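Local coordinates for protein lysozyme (PDB 4PJ2) that hydrolyses beta-1,4 linkages in peptidoglycan, lysing Gram-positive bacteria, and also has chitinase activity, at residues 14-19 against 113-118; 36-41 against 67-72; 42-47 against 91-96. One frame throughout, in Å; residues are numbered along the deposited sequence.

Interaction 1 (14-19 against 113-118)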
loop_
_atom_site.group_PDB
_atom_site.type_symbol
_atom_site.label_atom_id
_atom_site.label_comp_id
_atom_site.label_asym_id
_atom_site.label_seq_id
_atom_site.Cartn_x
_atom_site.Cartn_y
_atom_site.Cartn_z
ATOM N N ILE D 14 -15.276 -10.307 8.911
ATOM C CA ILE D 14 -14.498 -9.629 7.887
ATOM C C ILE D 14 -15.093 -9.900 6.511
ATOM O O ILE D 14 -15.193 -8.999 5.683
ATOM C CB ILE D 14 -13.014 -10.061 7.914
ATOM C CG1 ILE D 14 -12.386 -9.632 9.247
ATOM C CG2 ILE D 14 -12.266 -9.460 6.714
ATOM C CD1 ILE D 14 -10.976 -10.191 9.513
ATOM N N CYS D 15 -15.481 -11.144 6.266
ATOM C CA CYS D 15 -16.103 -11.509 5.002
ATOM C C CYS D 15 -17.371 -10.676 4.779
ATOM O O CYS D 15 -17.542 -10.071 3.729
ATOM C CB CYS D 15 -16.391 -13.012 5.015
ATOM S SG CYS D 15 -16.707 -13.759 3.407
ATOM N N LYS D 16 -18.228 -10.596 5.787
ATOM C CA LYS D 16 -19.450 -9.796 5.664
ATOM C C LYS D 16 -19.140 -8.324 5.416
ATOM O O LYS D 16 -19.770 -7.669 4.587
ATOM C CB LYS D 16 -20.307 -9.957 6.916
ATOM C CG LYS D 16 -20.961 -11.328 7.018
ATOM C CD LYS D 16 -21.769 -11.507 8.292
ATOM C CE LYS D 16 -22.359 -12.917 8.369
ATOM N NZ LYS D 16 -23.281 -13.124 9.528
ATOM N N MET D 17 -18.133 -7.813 6.110
ATOM C CA MET D 17 -17.719 -6.425 5.945
ATOM C C MET D 17 -17.274 -6.136 4.519
ATOM O O MET D 17 -17.627 -5.101 3.959
ATOM C CB MET D 17 -16.551 -6.136 6.900
ATOM C CG MET D 17 -16.072 -4.688 6.932
ATOM S SD MET D 17 -17.441 -3.570 7.399
ATOM C CE MET D 17 -16.481 -2.050 7.552
ATOM N N GLU D 18 -16.505 -7.053 3.927
ATOM C CA GLU D 18 -15.832 -6.796 2.653
ATOM C C GLU D 18 -16.772 -6.954 1.468
ATOM O O GLU D 18 -16.689 -6.189 0.506
ATOM C CB GLU D 18 -14.639 -7.749 2.468
ATOM C CG GLU D 18 -13.453 -7.465 3.376
ATOM C CD GLU D 18 -12.844 -6.099 3.144
ATOM O OE1 GLU D 18 -13.034 -5.520 2.052
ATOM O OE2 GLU D 18 -12.142 -5.623 4.069
ATOM N N SER D 19 -17.624 -7.971 1.524
ATOM C CA SER D 19 -18.414 -8.350 0.355
ATOM C C SER D 19 -19.850 -8.760 0.663
ATOM O O SER D 19 -20.566 -9.161 -0.239
ATOM C CB SER D 19 -17.723 -9.535 -0.331
ATOM O OG SER D 19 -17.717 -10.656 0.537
ATOM N N GLN D 113 -18.129 -4.069 13.564
ATOM C CA GLN D 113 -18.817 -4.530 14.777
ATOM C C GLN D 113 -20.294 -4.182 14.851
ATOM O O GLN D 113 -20.987 -4.686 15.757
ATOM C CB GLN D 113 -18.170 -3.940 16.020
ATOM C CG GLN D 113 -16.773 -4.407 16.269
ATOM C CD GLN D 113 -16.173 -3.686 17.441
ATOM O OE1 GLN D 113 -16.300 -4.127 18.581
ATOM N NE2 GLN D 113 -15.555 -2.543 17.183
ATOM N N LYS D 114 -20.787 -3.390 13.895
ATOM C CA LYS D 114 -22.211 -3.114 13.768
ATOM C C LYS D 114 -22.926 -4.202 12.956
ATOM O O LYS D 114 -24.160 -4.278 12.979
ATOM C CB LYS D 114 -22.414 -1.754 13.100
ATOM C CG LYS D 114 -21.662 -0.620 13.767
ATOM C CD LYS D 114 -22.044 0.672 13.120
ATOM C CE LYS D 114 -20.954 1.696 13.115
ATOM N NZ LYS D 114 -21.539 3.056 12.951
ATOM N N ILE D 115 -22.184 -5.040 12.241
ATOM C CA ILE D 115 -22.803 -6.126 11.490
ATOM C C ILE D 115 -23.435 -7.138 12.458
ATOM O O ILE D 115 -22.821 -7.514 13.462
ATOM C CB ILE D 115 -21.757 -6.836 10.622
ATOM C CG1 ILE D 115 -21.155 -5.835 9.628
ATOM C CG2 ILE D 115 -22.380 -8.053 9.921
ATOM C CD1 ILE D 115 -20.026 -6.396 8.761
ATOM N N SER D 116 -24.659 -7.568 12.182
ATOM C CA SER D 116 -25.341 -8.498 13.071
ATOM C C SER D 116 -24.484 -9.714 13.462
ATOM O O SER D 116 -24.033 -10.481 12.605
ATOM C CB SER D 116 -26.650 -8.944 12.430
ATOM O OG SER D 116 -27.368 -7.811 11.978
ATOM N N GLY D 117 -24.247 -9.857 14.765
ATOM C CA GLY D 117 -23.518 -10.990 15.308
ATOM C C GLY D 117 -22.028 -10.736 15.453
ATOM O O GLY D 117 -21.291 -11.644 15.856
ATOM N N CYS D 118 -21.582 -9.512 15.151
ATOM C CA CYS D 118 -20.160 -9.179 15.156
ATOM C C CYS D 118 -19.752 -8.203 16.255
ATOM O O CYS D 118 -18.588 -7.823 16.318
ATOM C CB CYS D 118 -19.740 -8.582 13.802
ATOM S SG CYS D 118 -19.892 -9.689 12.479
#

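Interaction 2 (36-41 against 67-72)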
loop_
_atom_site.group_PDB
_atom_site.type_symbol
_atom_site.label_atom_id
_atom_site.label_comp_id
_atom_site.label_asym_id
_atom_site.label_seq_id
_atom_site.Cartn_x
_atom_site.Cartn_y
_atom_site.Cartn_z
ATOM N N GLY D 36 -13.025 -10.791 -4.841
ATOM C CA GLY D 36 -13.593 -11.902 -4.099
ATOM C C GLY D 36 -14.136 -11.627 -2.719
ATOM O O GLY D 36 -14.327 -10.477 -2.312
ATOM N N TYR D 37 -14.373 -12.727 -2.007
ATOM C CA TYR D 37 -14.980 -12.726 -0.677
ATOM C C TYR D 37 -14.341 -11.749 0.294
ATOM O O TYR D 37 -15.033 -11.112 1.089
ATOM C CB TYR D 37 -14.861 -14.119 -0.053
ATOM C CG TYR D 37 -15.707 -15.192 -0.709
ATOM C CD1 TYR D 37 -15.200 -15.974 -1.739
ATOM C CD2 TYR D 37 -17.000 -15.442 -0.271
ATOM C CE1 TYR D 37 -15.973 -16.965 -2.331
ATOM C CE2 TYR D 37 -17.771 -16.428 -0.855
ATOM C CZ TYR D 37 -17.250 -17.183 -1.880
ATOM O OH TYR D 37 -18.014 -18.167 -2.456
ATOM N N PHE D 38 -13.004 -11.670 0.270
ATOM C CA PHE D 38 -12.249 -10.864 1.233
ATOM C C PHE D 38 -11.630 -9.627 0.589
ATOM O O PHE D 38 -10.891 -8.898 1.243
ATOM C CB PHE D 38 -11.173 -11.715 1.929
ATOM C CG PHE D 38 -11.744 -12.728 2.877
ATOM C CD1 PHE D 38 -12.093 -13.996 2.437
ATOM C CD2 PHE D 38 -11.986 -12.389 4.199
ATOM C CE1 PHE D 38 -12.631 -14.925 3.321
ATOM C CE2 PHE D 38 -12.527 -13.306 5.080
ATOM C CZ PHE D 38 -12.860 -14.571 4.639
ATOM N N GLN D 39 -11.934 -9.378 -0.686
ATOM C CA GLN D 39 -11.423 -8.203 -1.405
ATOM C C GLN D 39 -9.889 -8.114 -1.290
ATOM O O GLN D 39 -9.324 -7.126 -0.812
ATOM C CB GLN D 39 -12.104 -6.942 -0.887
ATOM C CG GLN D 39 -13.569 -6.861 -1.304
ATOM C CD GLN D 39 -13.710 -6.651 -2.796
ATOM O OE1 GLN D 39 -13.489 -5.547 -3.296
ATOM N NE2 GLN D 39 -14.034 -7.713 -3.519
ATOM N N ILE D 40 -9.252 -9.168 -1.778
ATOM C CA ILE D 40 -7.799 -9.331 -1.738
ATOM C C ILE D 40 -7.188 -8.780 -3.017
ATOM O O ILE D 40 -7.680 -9.060 -4.118
ATOM C CB ILE D 40 -7.455 -10.839 -1.595
ATOM C CG1 ILE D 40 -7.778 -11.303 -0.177
ATOM C CG2 ILE D 40 -5.986 -11.118 -1.926
ATOM C CD1 ILE D 40 -7.747 -12.812 -0.002
ATOM N N LYS D 41 -6.130 -7.986 -2.870
ATOM C CA LYS D 41 -5.389 -7.482 -4.017
ATOM C C LYS D 41 -4.149 -8.335 -4.259
ATOM O O LYS D 41 -3.776 -9.169 -3.435
ATOM C CB LYS D 41 -5.006 -6.016 -3.805
ATOM C CG LYS D 41 -6.220 -5.119 -3.684
ATOM C CD LYS D 41 -5.881 -3.650 -3.555
ATOM C CE LYS D 41 -5.131 -3.404 -2.254
ATOM N NZ LYS D 41 -5.024 -1.972 -1.908
ATOM N N LEU D 67 -7.625 -18.834 3.603
ATOM C CA LEU D 67 -6.280 -19.337 3.882
ATOM C C LEU D 67 -5.280 -18.209 3.685
ATOM O O LEU D 67 -4.341 -18.048 4.462
ATOM C CB LEU D 67 -5.916 -20.504 2.958
ATOM C CG LEU D 67 -4.490 -21.046 3.126
ATOM C CD1 LEU D 67 -4.252 -21.541 4.543
ATOM C CD2 LEU D 67 -4.197 -22.149 2.123
ATOM N N CYS D 68 -5.483 -17.428 2.636
ATOM C CA CYS D 68 -4.619 -16.297 2.374
ATOM C C CYS D 68 -4.662 -15.317 3.546
ATOM O O CYS D 68 -3.618 -14.874 4.020
ATOM C CB CYS D 68 -5.046 -15.634 1.064
ATOM S SG CYS D 68 -4.013 -14.229 0.571
ATOM N N VAL D 69 -5.857 -15.001 4.037
ATOM C CA VAL D 69 -5.998 -14.130 5.193
ATOM C C VAL D 69 -5.280 -14.724 6.409
ATOM O O VAL D 69 -4.532 -14.022 7.092
ATOM C CB VAL D 69 -7.480 -13.866 5.533
ATOM C CG1 VAL D 69 -7.599 -13.024 6.789
ATOM C CG2 VAL D 69 -8.171 -13.177 4.373
ATOM N N GLN D 70 -5.480 -16.016 6.667
ATOM C CA GLN D 70 -4.779 -16.682 7.764
ATOM C C GLN D 70 -3.258 -16.546 7.631
ATOM O O GLN D 70 -2.565 -16.243 8.612
ATOM C CB GLN D 70 -5.157 -18.165 7.836
ATOM C CG GLN D 70 -6.592 -18.437 8.249
ATOM C CD GLN D 70 -6.846 -18.241 9.734
ATOM O OE1 GLN D 70 -6.069 -17.606 10.438
ATOM N NE2 GLN D 70 -7.944 -18.801 10.216
ATOM N N ASN D 71 -2.734 -16.797 6.435
ATOM C CA ASN D 71 -1.295 -16.693 6.190
ATOM C C ASN D 71 -0.797 -15.261 6.324
ATOM O O ASN D 71 0.292 -15.043 6.827
ATOM C CB ASN D 71 -0.906 -17.195 4.802
ATOM C CG ASN D 71 -1.053 -18.684 4.644
ATOM O OD1 ASN D 71 -1.215 -19.417 5.615
ATOM N ND2 ASN D 71 -0.962 -19.148 3.412
ATOM N N TYR D 72 -1.576 -14.289 5.853
ATOM C CA TYR D 72 -1.224 -12.883 5.972
ATOM C C TYR D 72 -1.101 -12.465 7.435
ATOM O O TYR D 72 -0.138 -11.795 7.822
ATOM C CB TYR D 72 -2.275 -12.037 5.275
ATOM C CG TYR D 72 -1.817 -10.643 4.914
ATOM C CD1 TYR D 72 -2.089 -9.554 5.732
ATOM C CD2 TYR D 72 -1.142 -10.406 3.724
ATOM C CE1 TYR D 72 -1.695 -8.267 5.373
ATOM C CE2 TYR D 72 -0.737 -9.123 3.368
ATOM C CZ TYR D 72 -1.009 -8.059 4.192
ATOM O OH TYR D 72 -0.626 -6.783 3.813
#

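Interaction 3 (42-47 against 91-96)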
loop_
_atom_site.group_PDB
_atom_site.type_symbol
_atom_site.label_atom_id
_atom_site.label_comp_id
_atom_site.label_asym_id
_atom_site.label_seq_id
_atom_site.Cartn_x
_atom_site.Cartn_y
_atom_site.Cartn_z
ATOM N N GLU D 42 -3.515 -8.129 -5.400
ATOM C CA GLU D 42 -2.406 -8.965 -5.822
ATOM C C GLU D 42 -1.254 -8.950 -4.812
ATOM O O GLU D 42 -0.675 -9.985 -4.507
ATOM C CB GLU D 42 -1.910 -8.532 -7.203
ATOM C CG GLU D 42 -0.953 -9.535 -7.821
ATOM C CD GLU D 42 -0.588 -9.196 -9.248
ATOM O OE1 GLU D 42 -0.899 -8.072 -9.693
ATOM O OE2 GLU D 42 0.009 -10.060 -9.922
ATOM N N ALA D 43 -0.916 -7.771 -4.296
ATOM C CA ALA D 43 0.183 -7.647 -3.343
ATOM C C ALA D 43 -0.071 -8.483 -2.098
ATOM O O ALA D 43 0.852 -9.059 -1.506
ATOM C CB ALA D 43 0.392 -6.201 -2.959
ATOM N N TYR D 44 -1.332 -8.512 -1.678
ATOM C CA TYR D 44 -1.749 -9.257 -0.500
ATOM C C TYR D 44 -1.567 -10.746 -0.759
ATOM O O TYR D 44 -0.984 -11.456 0.054
ATOM C CB TYR D 44 -3.191 -8.906 -0.173
ATOM C CG TYR D 44 -3.756 -9.386 1.149
ATOM C CD1 TYR D 44 -4.052 -10.724 1.358
ATOM C CD2 TYR D 44 -4.104 -8.485 2.139
ATOM C CE1 TYR D 44 -4.616 -11.154 2.547
ATOM C CE2 TYR D 44 -4.678 -8.904 3.334
ATOM C CZ TYR D 44 -4.919 -10.239 3.532
ATOM O OH TYR D 44 -5.519 -10.666 4.690
ATOM N N TRP D 45 -2.026 -11.204 -1.920
ATOM C CA TRP D 45 -1.908 -12.605 -2.300
ATOM C C TRP D 45 -0.460 -13.056 -2.397
ATOM O O TRP D 45 -0.114 -14.152 -1.956
ATOM C CB TRP D 45 -2.629 -12.868 -3.626
ATOM C CG TRP D 45 -2.583 -14.300 -4.037
ATOM C CD1 TRP D 45 -3.304 -15.325 -3.506
ATOM C CD2 TRP D 45 -1.759 -14.875 -5.056
ATOM N NE1 TRP D 45 -2.989 -16.503 -4.138
ATOM C CE2 TRP D 45 -2.043 -16.253 -5.095
ATOM C CE3 TRP D 45 -0.817 -14.355 -5.948
ATOM C CZ2 TRP D 45 -1.412 -17.120 -5.988
ATOM C CZ3 TRP D 45 -0.195 -15.215 -6.831
ATOM C CH2 TRP D 45 -0.499 -16.581 -6.850
ATOM N N ILE D 46 0.391 -12.206 -2.952
ATOM C CA ILE D 46 1.811 -12.518 -3.050
ATOM C C ILE D 46 2.392 -12.733 -1.647
ATOM O O ILE D 46 3.069 -13.726 -1.386
ATOM C CB ILE D 46 2.587 -11.401 -3.802
ATOM C CG1 ILE D 46 2.219 -11.429 -5.291
ATOM C CG2 ILE D 46 4.098 -11.535 -3.598
ATOM C CD1 ILE D 46 2.701 -10.221 -6.086
ATOM N N ASP D 47 2.081 -11.833 -0.725
ATOM C CA ASP D 47 2.665 -11.899 0.608
ATOM C C ASP D 47 2.051 -13.003 1.474
ATOM O O ASP D 47 2.692 -13.450 2.425
ATOM C CB ASP D 47 2.503 -10.569 1.326
ATOM C CG ASP D 47 3.456 -9.507 0.830
ATOM O OD1 ASP D 47 4.317 -9.767 -0.045
ATOM O OD2 ASP D 47 3.351 -8.381 1.359
ATOM N N ARG D 91 -8.228 -4.968 11.253
ATOM C CA ARG D 91 -7.508 -3.744 10.910
ATOM C C ARG D 91 -6.272 -4.008 10.017
ATOM O O ARG D 91 -5.965 -3.203 9.156
ATOM C CB ARG D 91 -7.154 -2.933 12.163
ATOM C CG ARG D 91 -8.401 -2.386 12.881
ATOM C CD ARG D 91 -8.077 -1.595 14.138
ATOM N NE ARG D 91 -7.320 -0.378 13.871
ATOM C CZ ARG D 91 -6.708 0.351 14.798
ATOM N NH1 ARG D 91 -6.751 -0.011 16.080
ATOM N NH2 ARG D 91 -6.027 1.430 14.437
ATOM N N GLU D 92 -5.608 -5.150 10.199
ATOM C CA GLU D 92 -4.555 -5.575 9.268
ATOM C C GLU D 92 -5.131 -5.858 7.897
ATOM O O GLU D 92 -4.576 -5.502 6.883
ATOM C CB GLU D 92 -3.870 -6.851 9.775
ATOM C CG GLU D 92 -3.097 -6.690 11.072
ATOM C CD GLU D 92 -1.850 -5.900 10.893
ATOM O OE1 GLU D 92 -0.804 -6.539 10.617
ATOM O OE2 GLU D 92 -1.890 -4.677 11.067
ATOM N N HIS D 93 -6.284 -6.509 7.886
ATOM C CA HIS D 93 -6.876 -6.842 6.618
ATOM C C HIS D 93 -7.228 -5.597 5.806
ATOM O O HIS D 93 -6.986 -5.554 4.613
ATOM C CB HIS D 93 -8.120 -7.678 6.812
ATOM C CG HIS D 93 -8.601 -8.229 5.530
ATOM N ND1 HIS D 93 -7.912 -9.205 4.849
ATOM C CD2 HIS D 93 -9.650 -7.888 4.740
ATOM C CE1 HIS D 93 -8.526 -9.467 3.713
ATOM N NE2 HIS D 93 -9.585 -8.680 3.623
ATOM N N ASN D 94 -7.750 -4.589 6.493
ATOM C CA ASN D 94 -8.165 -3.348 5.848
ATOM C C ASN D 94 -6.990 -2.423 5.545
ATOM O O ASN D 94 -7.014 -1.707 4.556
ATOM C CB ASN D 94 -9.168 -2.635 6.762
ATOM C CG ASN D 94 -9.732 -1.369 6.142
ATOM O OD1 ASN D 94 -9.657 -0.299 6.731
ATOM N ND2 ASN D 94 -10.272 -1.493 4.950
ATOM N N GLY D 95 -5.970 -2.463 6.408
ATOM C CA GLY D 95 -4.904 -1.475 6.363
ATOM C C GLY D 95 -3.507 -1.950 6.034
ATOM O O GLY D 95 -2.608 -1.124 6.003
ATOM N N GLY D 96 -3.313 -3.245 5.792
ATOM C CA GLY D 96 -1.976 -3.769 5.509
ATOM C C GLY D 96 -1.208 -4.168 6.755
ATOM O O GLY D 96 -1.777 -4.266 7.834
#

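Interaction 1 (14-19 against 113-118)
Ile115 O accepts a hydrogen bond from Cys118 N, 2.9 Å away, and the Ile115 side chain lies against Lys16 and Met17 of helix 8-19. The bond closes a type II beta turn, residues 115-118, in the loop after helix 106-112 of this lysozyme fold. Gly117, the third turn residue, has the positive phi (93°) that this turn type uses. The turn is tied to the same helix by the disulfide from Cys118 to Cys13.

The contact lies at the surface and is apolar. Ile115 CG2 meets the aliphatic part of Lys16, coming to 3.9 Å from Lys16 CD. The extended Lys16 chain crosses Ile115 at a slant, with CB and CD nearest that methyl. Ile115 CD1 lies between Lys16 CB and Met17 CB, 4.0 Å from each. Met17 and Ile115 cross at about a right angle. Met17 also packs on Tyr108 and Arg111 of helix 106-112. The next residue, Glu18, is the predicted proton donor; its OE2 bonds Tyr108 OH and Ser86 OG of the putative exported protein chain. Ile115 CD1 also reaches the helix backbone, 3.6 Å from Met17 N.

Interaction 2 (36-41 against 67-72)
Val69 sets its CG2 methyl over one face of the Phe38 ring. The methyl is 4.2 Å from the ring centroid and 26° off the ring normal, a CH-pi contact. It lies nearer the root of the ring than its far end, with Phe38 CG 3.9 Å from Val69 CG2. The two side chains cross at about a right angle. In Val69, CG2 stands anti to the carbonyl carbon while CG1 is anti to the backbone N (chi1 177°). This puts CG2, not CG1, on the ring.

Ile40 adds the second part of the contact. Its chain reaches out to CD1, which sits 4.0 Å from Cys68 SG and equally near Cys68 CB. The same methyl comes to 4.4 Å from Val69 CG2, joining the apolar pairs into one patch. All four residues are buried. Cys68 SG is bonded to Cys48, so the sulfur that Ile40 touches is part of a disulfide.

A type I turn, residues 36-39, shapes the backbone before Ile40. Gly36 O takes two donors from Gln39. The backbone N bonds at 3.1 Å. The side-chain NE2 bonds at 3.0 Å, nearly straight (172°) and on a lone pair in the carbonyl plane. Gln39 and Ile40 together lie opposite Cys35 on the next strand, a G1 beta bulge.

The segments carry the substrate-binding residues Lys41 and Tyr72, and Phe38 O accepts a hydrogen bond from His93 NE2. The contact packs the short, weakly bonded strand 40-41, and the turn leading into it, onto helix 62-76. Ala65 and Ser66 of that helix also touch Phe38, and Ala65 touches Ile40. Val69 also touches Leu11 of helix 8-19, while Trp45 of helix 42-47 lies on Ile40.

Interaction 3 (42-47 against 91-96)
Tyr44 overlaps His93 with the hydroxyl end of its ring. Tyr44 OH meets the edge of the imidazole, in its plane, and forms a hydrogen bond with His93 ND1 of 2.8 Å. The angle at the hydrogen is 146°, so the bond is somewhat bent. Either group could be the donor. The ring carbon behind the hydroxyl follows, with Tyr44 CZ 3.4 Å from His93 ND1. The planes of the Tyr44 and His93 rings stand at 76° and their centroids are 5.1 Å apart.

Both side chains leave their helices with CG anti to the backbone N. For Tyr44 of helix 42-47 this sends the ring straight across to helix 86-95. His93 starts off to the side, and at chi1 -170° its ring swings back toward Tyr44. The other ring nitrogen, His93 NE2, bonds Phe38 O. Held at both nitrogens, the imidazole is probably fixed in rotation. The Tyr44 ring has its own support, since it stacks on Tyr72 and rests on Cys68, Val69 and Met73 of helix 62-76.

His93 lies close to the end of helix 86-95. Gly96 N still bonds Glu92 O at 2.8 Å, but Gly96 itself has left helical angles, with a positive phi. In this structure the chain of the putative exported protein binds here. Its Ser86 packs on His93 and bonds Asn94 ND2, and its Ala27 N and Ser28 OG bond Asp47.

Residues 42-47 and His93 are substrate-binding residues, and Asn94 and Gly95 probably are too. The Tyr44-His93 bond therefore joins substrate-binding residues of helices 42-47 and 86-95 in this invertebrate-type lysozyme, beside the predicted proton donor Glu18.

Interactions 2 and 3 lie close together, with centres about 7 Å apart. Strand 40-41 runs straight into helix 42-47, and helix 62-76 is followed by helix 86-95, so their segments alternate along the chain. Interaction 1 is farther off: its centre is about 15 Å from that of interaction 2 and about 18 Å from that of interaction 3. It lies on the other side of the chain's centre from interaction 3. Its segments come first and last, so it closes a loop that encloses the other two. Helix 8-19 still links all three: Ser19 OG bonds Tyr37 O, and Glu18 packs on Gln39 and His93. The predicted proton donor thus sits where the substrate-binding elements converge.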